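Local coordinates for protein transcriptional regulator, LYSR family (Neisseria meningitidis, PDB 4AB5) that probably acts as a MetR-like LysR-family transcription factor that binds DNA and controls methionine-biosynthesis genes, the chain here being its regulatory domain, at residues L10-E15 with D21-A26; V83-P88 with W159-Y164; E106-Y111 with D119-I124; A142-V147 with A154-W159. All coordinates share one frame; numbering follows the deposited sequence.

Interaction 1 of 4, residues L10-E15 with D21-A26; sequences LRIAVE and DWLMPA
L23 of helix 20-33 lies over I12 of strand 8-13 and V14 just after it, the first strand-to-helix step of a beta-alpha-beta unit that goes on to strand 37-42. Along the helix, D21 faces the dimer partner and packs on I141 of the second subunit. W22 does not touch 10-15; its ring meets F78 edge-to-face. L23 then makes the whole apolar contact through one methyl. With CG anti to the backbone N (chi1 -163°), its side chain runs out and sets CD2 between I12 and V14, whose side chains both point to the helix. CD2 lies 3.7 Å from I12 CG2, the two side chains lying alongside each other and pointing opposite ways. The same CD2 is 3.8 Å from V14 CG1, and here L23 and V14 meet tip to tip. A13, between these two, turns its methyl to the other face, on P49 and A58. I62 of strand 60-63 also touches both L23 and V14, so the buried layer continues onto the next strand. Selenomethionine M24 packs on I41 and on Q145 of the second subunit. P25 brings no N-H, which kinks the helix, and A26 N resumes the turn with a weak 3.3 Å bond to W22 O.

Interaction 2 of 4, residues V83-P88 with W159-Y164; sequences VGICAP and WTVMPY
V161, on the helix 158-166, sets its two methyls against I85 and V83 of strand 72-86, a helix-on-sheet contact within the regulatory (LysR substrate-binding) domain. These three buried residues make up the contact, which is purely apolar; no hydrogen bond crosses it. V161 is the central one, with more surface buried than either partner. Its chi1 of 164° puts CG1 anti to the backbone N and CG2 beside that N, so that the forked end of the side chain faces the strand. I85 answers with its branch methyl: I85 CG2 lies 3.6 Å from V161 CG1, and an equal 3.6 Å separates I85 CG2 from V161 CG2. One methyl thus sits against both prongs of the fork, each side chain passing the flank of the other. The longer arm of I85, CG1 and CD1, is left to turn toward V147 of helix 140-148. V83, two residues earlier and therefore on the same face of the strand, uses CG2, which comes within 3.9 Å of V161 CG2 as the side chains cross at a slant. G84 lies between them without a side chain. Beyond V161 the helix kinks at P163, whose N carries no hydrogen, and Y164 N makes only a weak bond of 3.0 Å with V161 O. Strand 154-157 pairs antiparallel with strand 72-86 and lends L156 to the flank of V161; H172 of strand 171-189 touches V161 and V83, so V161 brings helix 158-166 against three strands of the mixed sheet.

Interaction 3 of 4, residues E106-Y111 with D119-I124; sequences ETLITY and DLPKKI
L108 and P121 are the nearest backbone positions between strand 108-110 and helix 119-125, with 9.9 Å from L108 CA to P121 CA, a spacing that leaves the gap to side chains alone. The two elements are the first strand and the helix of a beta-alpha-beta unit completed by strand 134-136. L108 and L120 reach out tip to tip. Both extend with CG anti to the backbone N (chi1 -171° in L108), which brings the isopropyl ends together across the gap. L120 CD2 sits in the fork of its partner, 3.8 Å from L108 CD1 and equally 3.8 Å from L108 CD2. P121 adds a looser touch, its CG 4.4 Å from L108 CD2. Off to the side of this contact, K123 NZ forms a 2.9 Å salt bridge with D119 OD2 one turn earlier, approaching 62° out of the carboxylate plane. D119 OD2 also bonds S182 OG, and K123 NZ bonds Q181 O, so both charged ends are held to strand 171-189. On the strand, T110 OG1 donates to Y111 O at 3.0 Å from 40° above the carbonyl plane. Chemically, methyls and a proline ring fill the buried seam, with no polar bond across it, while the charged pair lies to one side and adds polar links to strand 171-189, which L120 also packs on.

Interaction 4 of 4, residues A142-V147 with A154-W159; sequences AIIQLV and AALPYW
I143, I144 and V147 of helix 140-148 pack on A154 and L156 of strand 154-157, a helix-on-sheet layer of the regulatory domain, whose family belongs to the periplasmic-binding-protein clan. The segment axes come within 10.1 Å and run at 137° to each other, closer to antiparallel than to parallel. I143 and V147 stand one helical turn apart, and the small A154 fits against both: A154 CB is 3.8 Å from I143 CG2 and 3.9 Å from V147 CG2. Chi1 of -67° turns I143 CG2 anti to the backbone N, a placing that lets this one methyl also touch L156, with I143 CG2 4.2 Å from L156 CD1. A155, between the two, points its methyl to the other face of the sheet. I109 of strand 108-110 also touches I143 and V147, extending the apolar surface on which this side of the helix rests. Its outer side belongs to the dimer: Q145 OE1 takes a hydrogen bond from R31 NH2 of the second subunit, and A142 packs on F20 of that chain. P157 closes the strand as N-cap of helix 158-166. I144 leaves the helix neither toward nor away from the strand, yet its end swings in, bringing I144 CD1 to 3.8 Å from L156 CD1.

From the N terminus, interaction 1 comes first and closes a short five-residue connection that includes the C16-C19 disulfide. Interaction 2 spans the longest stretch: strand 72-86 meets helix 158-166 some seventy residues later, and interactions 3 and 4 are nested in series inside that loop, each closing a short connection; none cross. Interactions 2 and 4 share W159 and meet where strands 72-86 and 154-157 pair. Interactions 3 and 4 touch through I109 and Y111, joining the small parallel sheet to helix 140-148. Interaction 1, about 23 Å from interaction 2 between centres, reaches both interaction 2 and interaction 4 through W22 on their shared W159. Interactions 1 and 4 both touch the second subunit.

Interaction 1 of 4, residues L10-E15 with D21-A26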
loop_
_atom_site.group_PDB
_atom_site.type_symbol
_atom_site.label_atom_id
_atom_site.label_comp_id
_atom_site.label_asym_id
_atom_site.label_seq_id
_atom_site.Cartn_x
_atom_site.Cartn_y
_atom_site.Cartn_z
ATOM N N LEU B 10 -19.013 -13.041 2.002
ATOM C CA LEU B 10 -18.688 -11.753 2.586
ATOM C C LEU B 10 -17.759 -11.003 1.624
ATOM O O LEU B 10 -16.539 -11.146 1.689
ATOM C CB LEU B 10 -18.122 -11.891 4.012
ATOM C CG LEU B 10 -17.646 -10.631 4.772
ATOM C CD1 LEU B 10 -18.606 -9.448 4.632
ATOM C CD2 LEU B 10 -17.425 -10.946 6.231
ATOM N N ARG B 11 -18.377 -10.262 0.680
ATOM C CA ARG B 11 -17.693 -9.424 -0.303
ATOM C C ARG B 11 -17.631 -8.034 0.334
ATOM O O ARG B 11 -18.671 -7.401 0.558
ATOM C CB ARG B 11 -18.441 -9.415 -1.658
ATOM C CG ARG B 11 -18.578 -10.802 -2.307
ATOM C CD ARG B 11 -19.618 -10.844 -3.415
ATOM N NE ARG B 11 -20.982 -10.626 -2.920
ATOM C CZ ARG B 11 -22.034 -10.375 -3.692
ATOM N NH1 ARG B 11 -21.905 -10.333 -5.009
ATOM N NH2 ARG B 11 -23.226 -10.164 -3.151
ATOM N N ILE B 12 -16.418 -7.621 0.738
ATOM C CA ILE B 12 -16.173 -6.350 1.420
ATOM C C ILE B 12 -15.878 -5.227 0.428
ATOM O O ILE B 12 -14.891 -5.293 -0.294
ATOM C CB ILE B 12 -15.098 -6.464 2.547
ATOM C CG1 ILE B 12 -15.480 -7.541 3.599
ATOM C CG2 ILE B 12 -14.897 -5.120 3.235
ATOM C CD1 ILE B 12 -14.378 -8.420 4.010
ATOM N N ALA B 13 -16.743 -4.198 0.402
ATOM C CA ALA B 13 -16.581 -3.021 -0.440
ATOM C C ALA B 13 -15.920 -1.923 0.403
ATOM O O ALA B 13 -16.436 -1.546 1.464
ATOM C CB ALA B 13 -17.925 -2.562 -0.976
ATOM N N VAL B 14 -14.730 -1.471 -0.044
ATOM C CA VAL B 14 -13.922 -0.474 0.654
ATOM C C VAL B 14 -13.122 0.365 -0.340
ATOM O O VAL B 14 -12.415 -0.184 -1.184
ATOM C CB VAL B 14 -13.048 -1.111 1.786
ATOM C CG1 VAL B 14 -12.190 -2.266 1.272
ATOM C CG2 VAL B 14 -12.204 -0.071 2.534
ATOM N N GLU B 15 -13.255 1.694 -0.247
ATOM C CA GLU B 15 -12.521 2.618 -1.105
ATOM C C GLU B 15 -11.491 3.439 -0.306
ATOM O O GLU B 15 -10.741 4.215 -0.899
ATOM C CB GLU B 15 -13.485 3.536 -1.882
ATOM C CG GLU B 15 -14.316 2.846 -2.956
ATOM C CD GLU B 15 -13.587 2.024 -4.005
ATOM O OE1 GLU B 15 -12.559 2.496 -4.544
ATOM O OE2 GLU B 15 -14.069 0.908 -4.306
ATOM N N ASP B 21 -5.201 -1.311 6.764
ATOM C CA ASP B 21 -4.302 -1.616 7.875
ATOM C C ASP B 21 -4.944 -2.455 8.972
ATOM O O ASP B 21 -4.288 -3.345 9.514
ATOM C CB ASP B 21 -3.669 -0.336 8.445
ATOM C CG ASP B 21 -2.566 0.255 7.583
ATOM O OD1 ASP B 21 -2.209 -0.372 6.552
ATOM O OD2 ASP B 21 -2.048 1.340 7.943
ATOM N N TRP B 22 -6.224 -2.184 9.288
ATOM C CA TRP B 22 -6.977 -2.938 10.296
ATOM C C TRP B 22 -7.963 -3.954 9.691
ATOM O O TRP B 22 -8.279 -4.955 10.347
ATOM C CB TRP B 22 -7.676 -2.007 11.302
ATOM C CG TRP B 22 -8.442 -0.884 10.677
ATOM C CD1 TRP B 22 -8.016 0.400 10.513
ATOM C CD2 TRP B 22 -9.771 -0.936 10.148
ATOM N NE1 TRP B 22 -9.000 1.153 9.923
ATOM C CE2 TRP B 22 -10.088 0.356 9.683
ATOM C CE3 TRP B 22 -10.734 -1.954 10.024
ATOM C CZ2 TRP B 22 -11.311 0.653 9.079
ATOM C CZ3 TRP B 22 -11.937 -1.663 9.404
ATOM C CH2 TRP B 22 -12.228 -0.368 8.964
ATOM N N LEU B 23 -8.415 -3.711 8.443
ATOM C CA LEU B 23 -9.361 -4.570 7.739
ATOM C C LEU B 23 -8.762 -5.884 7.265
ATOM O O LEU B 23 -9.443 -6.907 7.337
ATOM C CB LEU B 23 -10.052 -3.821 6.583
ATOM C CG LEU B 23 -11.326 -4.461 6.020
ATOM C CD1 LEU B 23 -12.415 -4.538 7.066
ATOM C CD2 LEU B 23 -11.819 -3.700 4.809
HETATM N N MSE B 24 -7.509 -5.862 6.767
HETATM C CA MSE B 24 -6.818 -7.076 6.315
HETATM C C MSE B 24 -6.590 -8.071 7.469
HETATM O O MSE B 24 -7.056 -9.198 7.324
HETATM C CB MSE B 24 -5.537 -6.760 5.514
HETATM C CG MSE B 24 -5.789 -5.958 4.233
HETATM SE SE MSE B 24 -7.143 -6.693 3.022
HETATM C CE MSE B 24 -8.721 -5.586 3.499
ATOM N N PRO B 25 -6.000 -7.701 8.649
ATOM C CA PRO B 25 -5.911 -8.680 9.754
ATOM C C PRO B 25 -7.267 -9.068 10.364
ATOM O O PRO B 25 -7.362 -10.132 10.972
ATOM C CB PRO B 25 -4.979 -8.012 10.770
ATOM C CG PRO B 25 -5.027 -6.587 10.472
ATOM C CD PRO B 25 -5.363 -6.420 9.025
ATOM N N ALA B 26 -8.320 -8.233 10.182
ATOM C CA ALA B 26 -9.681 -8.531 10.654
ATOM C C ALA B 26 -10.227 -9.710 9.843
ATOM O O ALA B 26 -10.858 -10.606 10.414
ATOM C CB ALA B 26 -10.587 -7.316 10.513
#

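Interaction 2 of 4, residues V83-P88 with W159-Y164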
loop_
_atom_site.group_PDB
_atom_site.type_symbol
_atom_site.label_atom_id
_atom_site.label_comp_id
_atom_site.label_asym_id
_atom_site.label_seq_id
_atom_site.Cartn_x
_atom_site.Cartn_y
_atom_site.Cartn_z
ATOM N N VAL B 83 -4.932 13.958 11.917
ATOM C CA VAL B 83 -3.864 14.878 12.303
ATOM C C VAL B 83 -3.114 15.355 11.081
ATOM O O VAL B 83 -2.988 14.615 10.099
ATOM C CB VAL B 83 -2.920 14.322 13.411
ATOM C CG1 VAL B 83 -3.678 14.073 14.714
ATOM C CG2 VAL B 83 -2.175 13.063 12.958
ATOM N N GLY B 84 -2.647 16.598 11.147
ATOM C CA GLY B 84 -1.840 17.199 10.101
ATOM C C GLY B 84 -0.394 16.820 10.344
ATOM O O GLY B 84 0.062 16.828 11.489
ATOM N N ILE B 85 0.321 16.418 9.285
ATOM C CA ILE B 85 1.735 16.061 9.384
ATOM C C ILE B 85 2.599 16.930 8.507
ATOM O O ILE B 85 2.234 17.223 7.365
ATOM C CB ILE B 85 2.040 14.542 9.213
ATOM C CG1 ILE B 85 1.580 13.983 7.835
ATOM C CG2 ILE B 85 1.465 13.739 10.381
ATOM C CD1 ILE B 85 2.332 12.729 7.337
ATOM N N CYS B 86 3.732 17.364 9.057
ATOM C CA CYS B 86 4.756 18.154 8.367
ATOM C C CYS B 86 6.136 17.692 8.857
ATOM O O CYS B 86 6.219 16.966 9.845
ATOM C CB CYS B 86 4.546 19.656 8.562
ATOM S SG CYS B 86 4.910 20.257 10.231
ATOM N N ALA B 87 7.209 18.080 8.164
ATOM C CA ALA B 87 8.570 17.727 8.568
ATOM C C ALA B 87 8.909 18.528 9.837
ATOM O O ALA B 87 8.359 19.621 10.004
ATOM C CB ALA B 87 9.553 18.064 7.458
ATOM N N PRO B 88 9.781 18.029 10.752
ATOM C CA PRO B 88 10.092 18.803 11.972
ATOM C C PRO B 88 10.607 20.235 11.739
ATOM O O PRO B 88 10.377 21.100 12.576
ATOM C CB PRO B 88 11.131 17.932 12.681
ATOM C CG PRO B 88 10.871 16.555 12.177
ATOM C CD PRO B 88 10.514 16.746 10.741
ATOM N N TRP B 159 -3.522 7.198 14.625
ATOM C CA TRP B 159 -3.005 5.837 14.765
ATOM C C TRP B 159 -1.994 5.422 13.671
ATOM O O TRP B 159 -1.037 4.713 13.980
ATOM C CB TRP B 159 -4.131 4.799 14.953
ATOM C CG TRP B 159 -5.116 4.740 13.828
ATOM C CD1 TRP B 159 -6.324 5.366 13.768
ATOM C CD2 TRP B 159 -4.985 3.996 12.607
ATOM N NE1 TRP B 159 -6.955 5.064 12.584
ATOM C CE2 TRP B 159 -6.144 4.243 11.842
ATOM C CE3 TRP B 159 -3.991 3.150 12.076
ATOM C CZ2 TRP B 159 -6.346 3.667 10.581
ATOM C CZ3 TRP B 159 -4.187 2.592 10.824
ATOM C CH2 TRP B 159 -5.354 2.848 10.093
ATOM N N THR B 160 -2.199 5.881 12.415
ATOM C CA THR B 160 -1.318 5.603 11.265
ATOM C C THR B 160 0.027 6.347 11.424
ATOM O O THR B 160 1.084 5.791 11.119
ATOM C CB THR B 160 -1.978 6.085 9.944
ATOM O OG1 THR B 160 -3.382 5.856 9.960
ATOM C CG2 THR B 160 -1.365 5.439 8.715
ATOM N N VAL B 161 -0.052 7.622 11.843
ATOM C CA VAL B 161 1.044 8.566 12.026
ATOM C C VAL B 161 1.992 8.165 13.169
ATOM O O VAL B 161 3.209 8.335 13.033
ATOM C CB VAL B 161 0.444 10.000 12.183
ATOM C CG1 VAL B 161 1.439 10.999 12.768
ATOM C CG2 VAL B 161 -0.098 10.504 10.855
HETATM N N MSE B 162 1.434 7.662 14.289
HETATM C CA MSE B 162 2.157 7.268 15.504
HETATM C C MSE B 162 3.511 6.517 15.343
HETATM O O MSE B 162 4.479 7.024 15.909
HETATM C CB MSE B 162 1.225 6.653 16.555
HETATM C CG MSE B 162 1.672 6.901 17.988
HETATM SE SE MSE B 162 1.532 5.270 19.085
HETATM C CE MSE B 162 2.711 4.019 18.025
ATOM N N PRO B 163 3.669 5.401 14.562
ATOM C CA PRO B 163 5.016 4.788 14.433
ATOM C C PRO B 163 6.090 5.689 13.809
ATOM O O PRO B 163 7.269 5.537 14.116
ATOM C CB PRO B 163 4.775 3.567 13.533
ATOM C CG PRO B 163 3.328 3.299 13.610
ATOM C CD PRO B 163 2.657 4.618 13.817
ATOM N N TYR B 164 5.684 6.625 12.945
ATOM C CA TYR B 164 6.589 7.540 12.243
ATOM C C TYR B 164 7.072 8.740 13.063
ATOM O O TYR B 164 8.100 9.330 12.729
ATOM C CB TYR B 164 5.994 7.943 10.885
ATOM C CG TYR B 164 5.563 6.737 10.078
ATOM C CD1 TYR B 164 6.501 5.930 9.438
ATOM C CD2 TYR B 164 4.226 6.371 9.995
ATOM C CE1 TYR B 164 6.112 4.822 8.693
ATOM C CE2 TYR B 164 3.824 5.263 9.256
ATOM C CZ TYR B 164 4.773 4.489 8.609
ATOM O OH TYR B 164 4.394 3.386 7.890
#

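Interaction 3 of 4, residues E106-Y111 with D119-I124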
loop_
_atom_site.group_PDB
_atom_site.type_symbol
_atom_site.label_atom_id
_atom_site.label_comp_id
_atom_site.label_asym_id
_atom_site.label_seq_id
_atom_site.Cartn_x
_atom_site.Cartn_y
_atom_site.Cartn_z
ATOM N N GLU B 106 0.797 25.671 0.808
ATOM C CA GLU B 106 1.353 24.328 0.916
ATOM C C GLU B 106 0.834 23.308 -0.094
ATOM O O GLU B 106 -0.342 23.337 -0.447
ATOM C CB GLU B 106 1.121 23.801 2.346
ATOM C CG GLU B 106 2.213 24.118 3.368
ATOM C CD GLU B 106 2.461 25.551 3.779
ATOM O OE1 GLU B 106 1.619 26.107 4.519
ATOM O OE2 GLU B 106 3.562 26.070 3.481
ATOM N N THR B 107 1.711 22.355 -0.494
ATOM C CA THR B 107 1.391 21.216 -1.363
ATOM C C THR B 107 0.760 20.162 -0.444
ATOM O O THR B 107 1.328 19.846 0.601
ATOM C CB THR B 107 2.680 20.699 -2.081
ATOM O OG1 THR B 107 3.077 21.641 -3.077
ATOM C CG2 THR B 107 2.500 19.332 -2.743
ATOM N N LEU B 108 -0.413 19.636 -0.814
ATOM C CA LEU B 108 -1.107 18.626 -0.025
ATOM C C LEU B 108 -0.881 17.226 -0.613
ATOM O O LEU B 108 -1.157 16.996 -1.791
ATOM C CB LEU B 108 -2.616 18.964 0.096
ATOM C CG LEU B 108 -3.470 18.114 1.080
ATOM C CD1 LEU B 108 -3.019 18.292 2.533
ATOM C CD2 LEU B 108 -4.933 18.448 0.950
ATOM N N ILE B 109 -0.346 16.308 0.204
ATOM C CA ILE B 109 -0.107 14.919 -0.202
ATOM C C ILE B 109 -1.267 14.050 0.276
ATOM O O ILE B 109 -1.582 14.039 1.464
ATOM C CB ILE B 109 1.304 14.387 0.178
ATOM C CG1 ILE B 109 2.391 15.426 -0.188
ATOM C CG2 ILE B 109 1.580 13.031 -0.509
ATOM C CD1 ILE B 109 3.619 15.332 0.586
ATOM N N THR B 110 -1.980 13.429 -0.681
ATOM C CA THR B 110 -3.171 12.607 -0.433
ATOM C C THR B 110 -3.110 11.298 -1.230
ATOM O O THR B 110 -2.211 11.112 -2.053
ATOM C CB THR B 110 -4.461 13.375 -0.876
ATOM O OG1 THR B 110 -4.587 13.354 -2.301
ATOM C CG2 THR B 110 -4.536 14.812 -0.367
ATOM N N TYR B 111 -4.124 10.430 -1.040
ATOM C CA TYR B 111 -4.305 9.208 -1.823
ATOM C C TYR B 111 -4.901 9.628 -3.179
ATOM O O TYR B 111 -5.537 10.688 -3.240
ATOM C CB TYR B 111 -5.195 8.194 -1.087
ATOM C CG TYR B 111 -4.593 7.758 0.228
ATOM C CD1 TYR B 111 -3.467 6.939 0.265
ATOM C CD2 TYR B 111 -5.108 8.212 1.438
ATOM C CE1 TYR B 111 -2.891 6.553 1.476
ATOM C CE2 TYR B 111 -4.535 7.838 2.658
ATOM C CZ TYR B 111 -3.426 7.007 2.670
ATOM O OH TYR B 111 -2.857 6.633 3.863
ATOM N N ASP B 119 -11.629 13.491 3.978
ATOM C CA ASP B 119 -12.192 14.242 5.103
ATOM C C ASP B 119 -11.726 15.681 5.213
ATOM O O ASP B 119 -12.573 16.564 5.346
ATOM C CB ASP B 119 -12.011 13.491 6.424
ATOM C CG ASP B 119 -13.165 12.564 6.796
ATOM O OD1 ASP B 119 -13.836 12.044 5.884
ATOM O OD2 ASP B 119 -13.373 12.340 7.995
ATOM N N LEU B 120 -10.401 15.932 5.131
ATOM C CA LEU B 120 -9.840 17.289 5.183
ATOM C C LEU B 120 -10.395 18.195 4.059
ATOM O O LEU B 120 -11.072 19.160 4.410
ATOM C CB LEU B 120 -8.295 17.303 5.269
ATOM C CG LEU B 120 -7.607 18.656 4.963
ATOM C CD1 LEU B 120 -7.704 19.610 6.127
ATOM C CD2 LEU B 120 -6.177 18.454 4.580
ATOM N N PRO B 121 -10.220 17.886 2.741
ATOM C CA PRO B 121 -10.817 18.747 1.705
ATOM C C PRO B 121 -12.329 18.925 1.820
ATOM O O PRO B 121 -12.803 20.060 1.806
ATOM C CB PRO B 121 -10.421 18.053 0.397
ATOM C CG PRO B 121 -9.156 17.305 0.742
ATOM C CD PRO B 121 -9.430 16.798 2.122
ATOM N N LYS B 122 -13.075 17.821 1.983
ATOM C CA LYS B 122 -14.537 17.813 2.086
ATOM C C LYS B 122 -15.110 18.638 3.260
ATOM O O LYS B 122 -16.012 19.458 3.044
ATOM C CB LYS B 122 -15.069 16.359 2.093
ATOM C CG LYS B 122 -16.567 16.206 2.367
ATOM C CD LYS B 122 -17.116 14.853 1.934
ATOM C CE LYS B 122 -17.063 13.815 3.025
ATOM N NZ LYS B 122 -17.716 12.539 2.614
ATOM N N LYS B 123 -14.612 18.394 4.484
ATOM C CA LYS B 123 -15.113 19.023 5.709
ATOM C C LYS B 123 -14.514 20.379 6.057
ATOM O O LYS B 123 -15.068 21.064 6.918
ATOM C CB LYS B 123 -14.916 18.077 6.912
ATOM C CG LYS B 123 -15.728 16.786 6.861
ATOM C CD LYS B 123 -15.147 15.744 7.795
ATOM C CE LYS B 123 -16.224 14.869 8.384
ATOM N NZ LYS B 123 -15.658 13.683 9.073
ATOM N N ILE B 124 -13.363 20.747 5.467
ATOM C CA ILE B 124 -12.647 21.968 5.859
ATOM C C ILE B 124 -12.270 22.925 4.718
ATOM O O ILE B 124 -12.556 24.119 4.805
ATOM C CB ILE B 124 -11.404 21.577 6.742
ATOM C CG1 ILE B 124 -11.769 20.536 7.862
ATOM C CG2 ILE B 124 -10.602 22.797 7.251
ATOM C CD1 ILE B 124 -11.374 20.821 9.344
#

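Interaction 4 of 4, residues A142-V147 with A154-W159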
loop_
_atom_site.group_PDB
_atom_site.type_symbol
_atom_site.label_atom_id
_atom_site.label_comp_id
_atom_site.label_asym_id
_atom_site.label_seq_id
_atom_site.Cartn_x
_atom_site.Cartn_y
_atom_site.Cartn_z
ATOM N N ALA B 142 5.094 6.110 1.472
ATOM C CA ALA B 142 5.598 7.076 0.501
ATOM C C ALA B 142 5.127 8.490 0.863
ATOM O O ALA B 142 5.914 9.421 0.736
ATOM C CB ALA B 142 5.161 6.700 -0.904
ATOM N N ILE B 143 3.865 8.642 1.356
ATOM C CA ILE B 143 3.330 9.926 1.822
ATOM C C ILE B 143 4.223 10.498 2.933
ATOM O O ILE B 143 4.665 11.641 2.813
ATOM C CB ILE B 143 1.830 9.857 2.246
ATOM C CG1 ILE B 143 0.917 9.575 1.014
ATOM C CG2 ILE B 143 1.395 11.160 2.983
ATOM C CD1 ILE B 143 -0.570 9.349 1.303
ATOM N N ILE B 144 4.521 9.685 3.978
ATOM C CA ILE B 144 5.362 10.063 5.112
ATOM C C ILE B 144 6.758 10.491 4.685
ATOM O O ILE B 144 7.225 11.533 5.149
ATOM C CB ILE B 144 5.308 9.003 6.265
ATOM C CG1 ILE B 144 4.088 9.267 7.163
ATOM C CG2 ILE B 144 6.595 8.967 7.125
ATOM C CD1 ILE B 144 3.074 8.286 7.066
ATOM N N GLN B 145 7.399 9.739 3.762
ATOM C CA GLN B 145 8.750 10.094 3.279
ATOM C C GLN B 145 8.778 11.380 2.472
ATOM O O GLN B 145 9.747 12.115 2.552
ATOM C CB GLN B 145 9.429 8.945 2.522
ATOM C CG GLN B 145 9.771 7.730 3.387
ATOM C CD GLN B 145 10.596 8.037 4.617
ATOM O OE1 GLN B 145 11.532 8.835 4.596
ATOM N NE2 GLN B 145 10.282 7.370 5.711
ATOM N N LEU B 146 7.696 11.660 1.729
ATOM C CA LEU B 146 7.527 12.881 0.948
ATOM C C LEU B 146 7.314 14.077 1.891
ATOM O O LEU B 146 7.918 15.136 1.688
ATOM C CB LEU B 146 6.347 12.740 -0.028
ATOM C CG LEU B 146 6.586 11.918 -1.293
ATOM C CD1 LEU B 146 5.297 11.732 -2.041
ATOM C CD2 LEU B 146 7.627 12.556 -2.196
ATOM N N VAL B 147 6.499 13.884 2.950
ATOM C CA VAL B 147 6.248 14.904 3.973
ATOM C C VAL B 147 7.582 15.231 4.705
ATOM O O VAL B 147 7.957 16.400 4.797
ATOM C CB VAL B 147 5.081 14.517 4.940
ATOM C CG1 VAL B 147 4.947 15.519 6.074
ATOM C CG2 VAL B 147 3.750 14.411 4.196
ATOM N N ALA B 154 0.379 16.647 4.881
ATOM C CA ALA B 154 -0.701 15.665 4.734
ATOM C C ALA B 154 -1.591 15.614 5.959
ATOM O O ALA B 154 -1.225 16.142 7.004
ATOM C CB ALA B 154 -0.123 14.280 4.467
ATOM N N ALA B 155 -2.768 14.979 5.818
ATOM C CA ALA B 155 -3.729 14.725 6.888
ATOM C C ALA B 155 -3.916 13.214 6.951
ATOM O O ALA B 155 -4.306 12.589 5.958
ATOM C CB ALA B 155 -5.057 15.409 6.606
ATOM N N LEU B 156 -3.572 12.619 8.091
ATOM C CA LEU B 156 -3.675 11.174 8.269
ATOM C C LEU B 156 -4.224 10.819 9.646
ATOM O O LEU B 156 -4.086 11.637 10.556
ATOM C CB LEU B 156 -2.299 10.502 8.053
ATOM C CG LEU B 156 -1.770 10.413 6.620
ATOM C CD1 LEU B 156 -0.314 10.007 6.619
ATOM C CD2 LEU B 156 -2.595 9.448 5.773
ATOM N N PRO B 157 -4.842 9.623 9.838
ATOM C CA PRO B 157 -5.321 9.260 11.184
ATOM C C PRO B 157 -4.153 9.253 12.170
ATOM O O PRO B 157 -3.035 8.909 11.784
ATOM C CB PRO B 157 -5.862 7.834 10.999
ATOM C CG PRO B 157 -6.131 7.698 9.546
ATOM C CD PRO B 157 -5.105 8.538 8.866
ATOM N N TYR B 158 -4.400 9.653 13.423
ATOM C CA TYR B 158 -3.366 9.669 14.452
ATOM C C TYR B 158 -2.709 8.280 14.607
ATOM O O TYR B 158 -1.482 8.198 14.700
ATOM C CB TYR B 158 -3.925 10.196 15.796
ATOM C CG TYR B 158 -2.930 10.107 16.933
ATOM C CD1 TYR B 158 -1.871 11.009 17.035
ATOM C CD2 TYR B 158 -3.003 9.078 17.869
ATOM C CE1 TYR B 158 -0.919 10.898 18.046
ATOM C CE2 TYR B 158 -2.058 8.959 18.884
ATOM C CZ TYR B 158 -1.023 9.880 18.977
ATOM O OH TYR B 158 -0.077 9.773 19.967
ATOM N N TRP B 159 -3.522 7.198 14.625
ATOM C CA TRP B 159 -3.005 5.837 14.765
ATOM C C TRP B 159 -1.994 5.422 13.671
ATOM O O TRP B 159 -1.037 4.713 13.980
ATOM C CB TRP B 159 -4.131 4.799 14.953
ATOM C CG TRP B 159 -5.116 4.740 13.828
ATOM C CD1 TRP B 159 -6.324 5.366 13.768
ATOM C CD2 TRP B 159 -4.985 3.996 12.607
ATOM N NE1 TRP B 159 -6.955 5.064 12.584
ATOM C CE2 TRP B 159 -6.144 4.243 11.842
ATOM C CE3 TRP B 159 -3.991 3.150 12.076
ATOM C CZ2 TRP B 159 -6.346 3.667 10.581
ATOM C CZ3 TRP B 159 -4.187 2.592 10.824
ATOM C CH2 TRP B 159 -5.354 2.848 10.093
#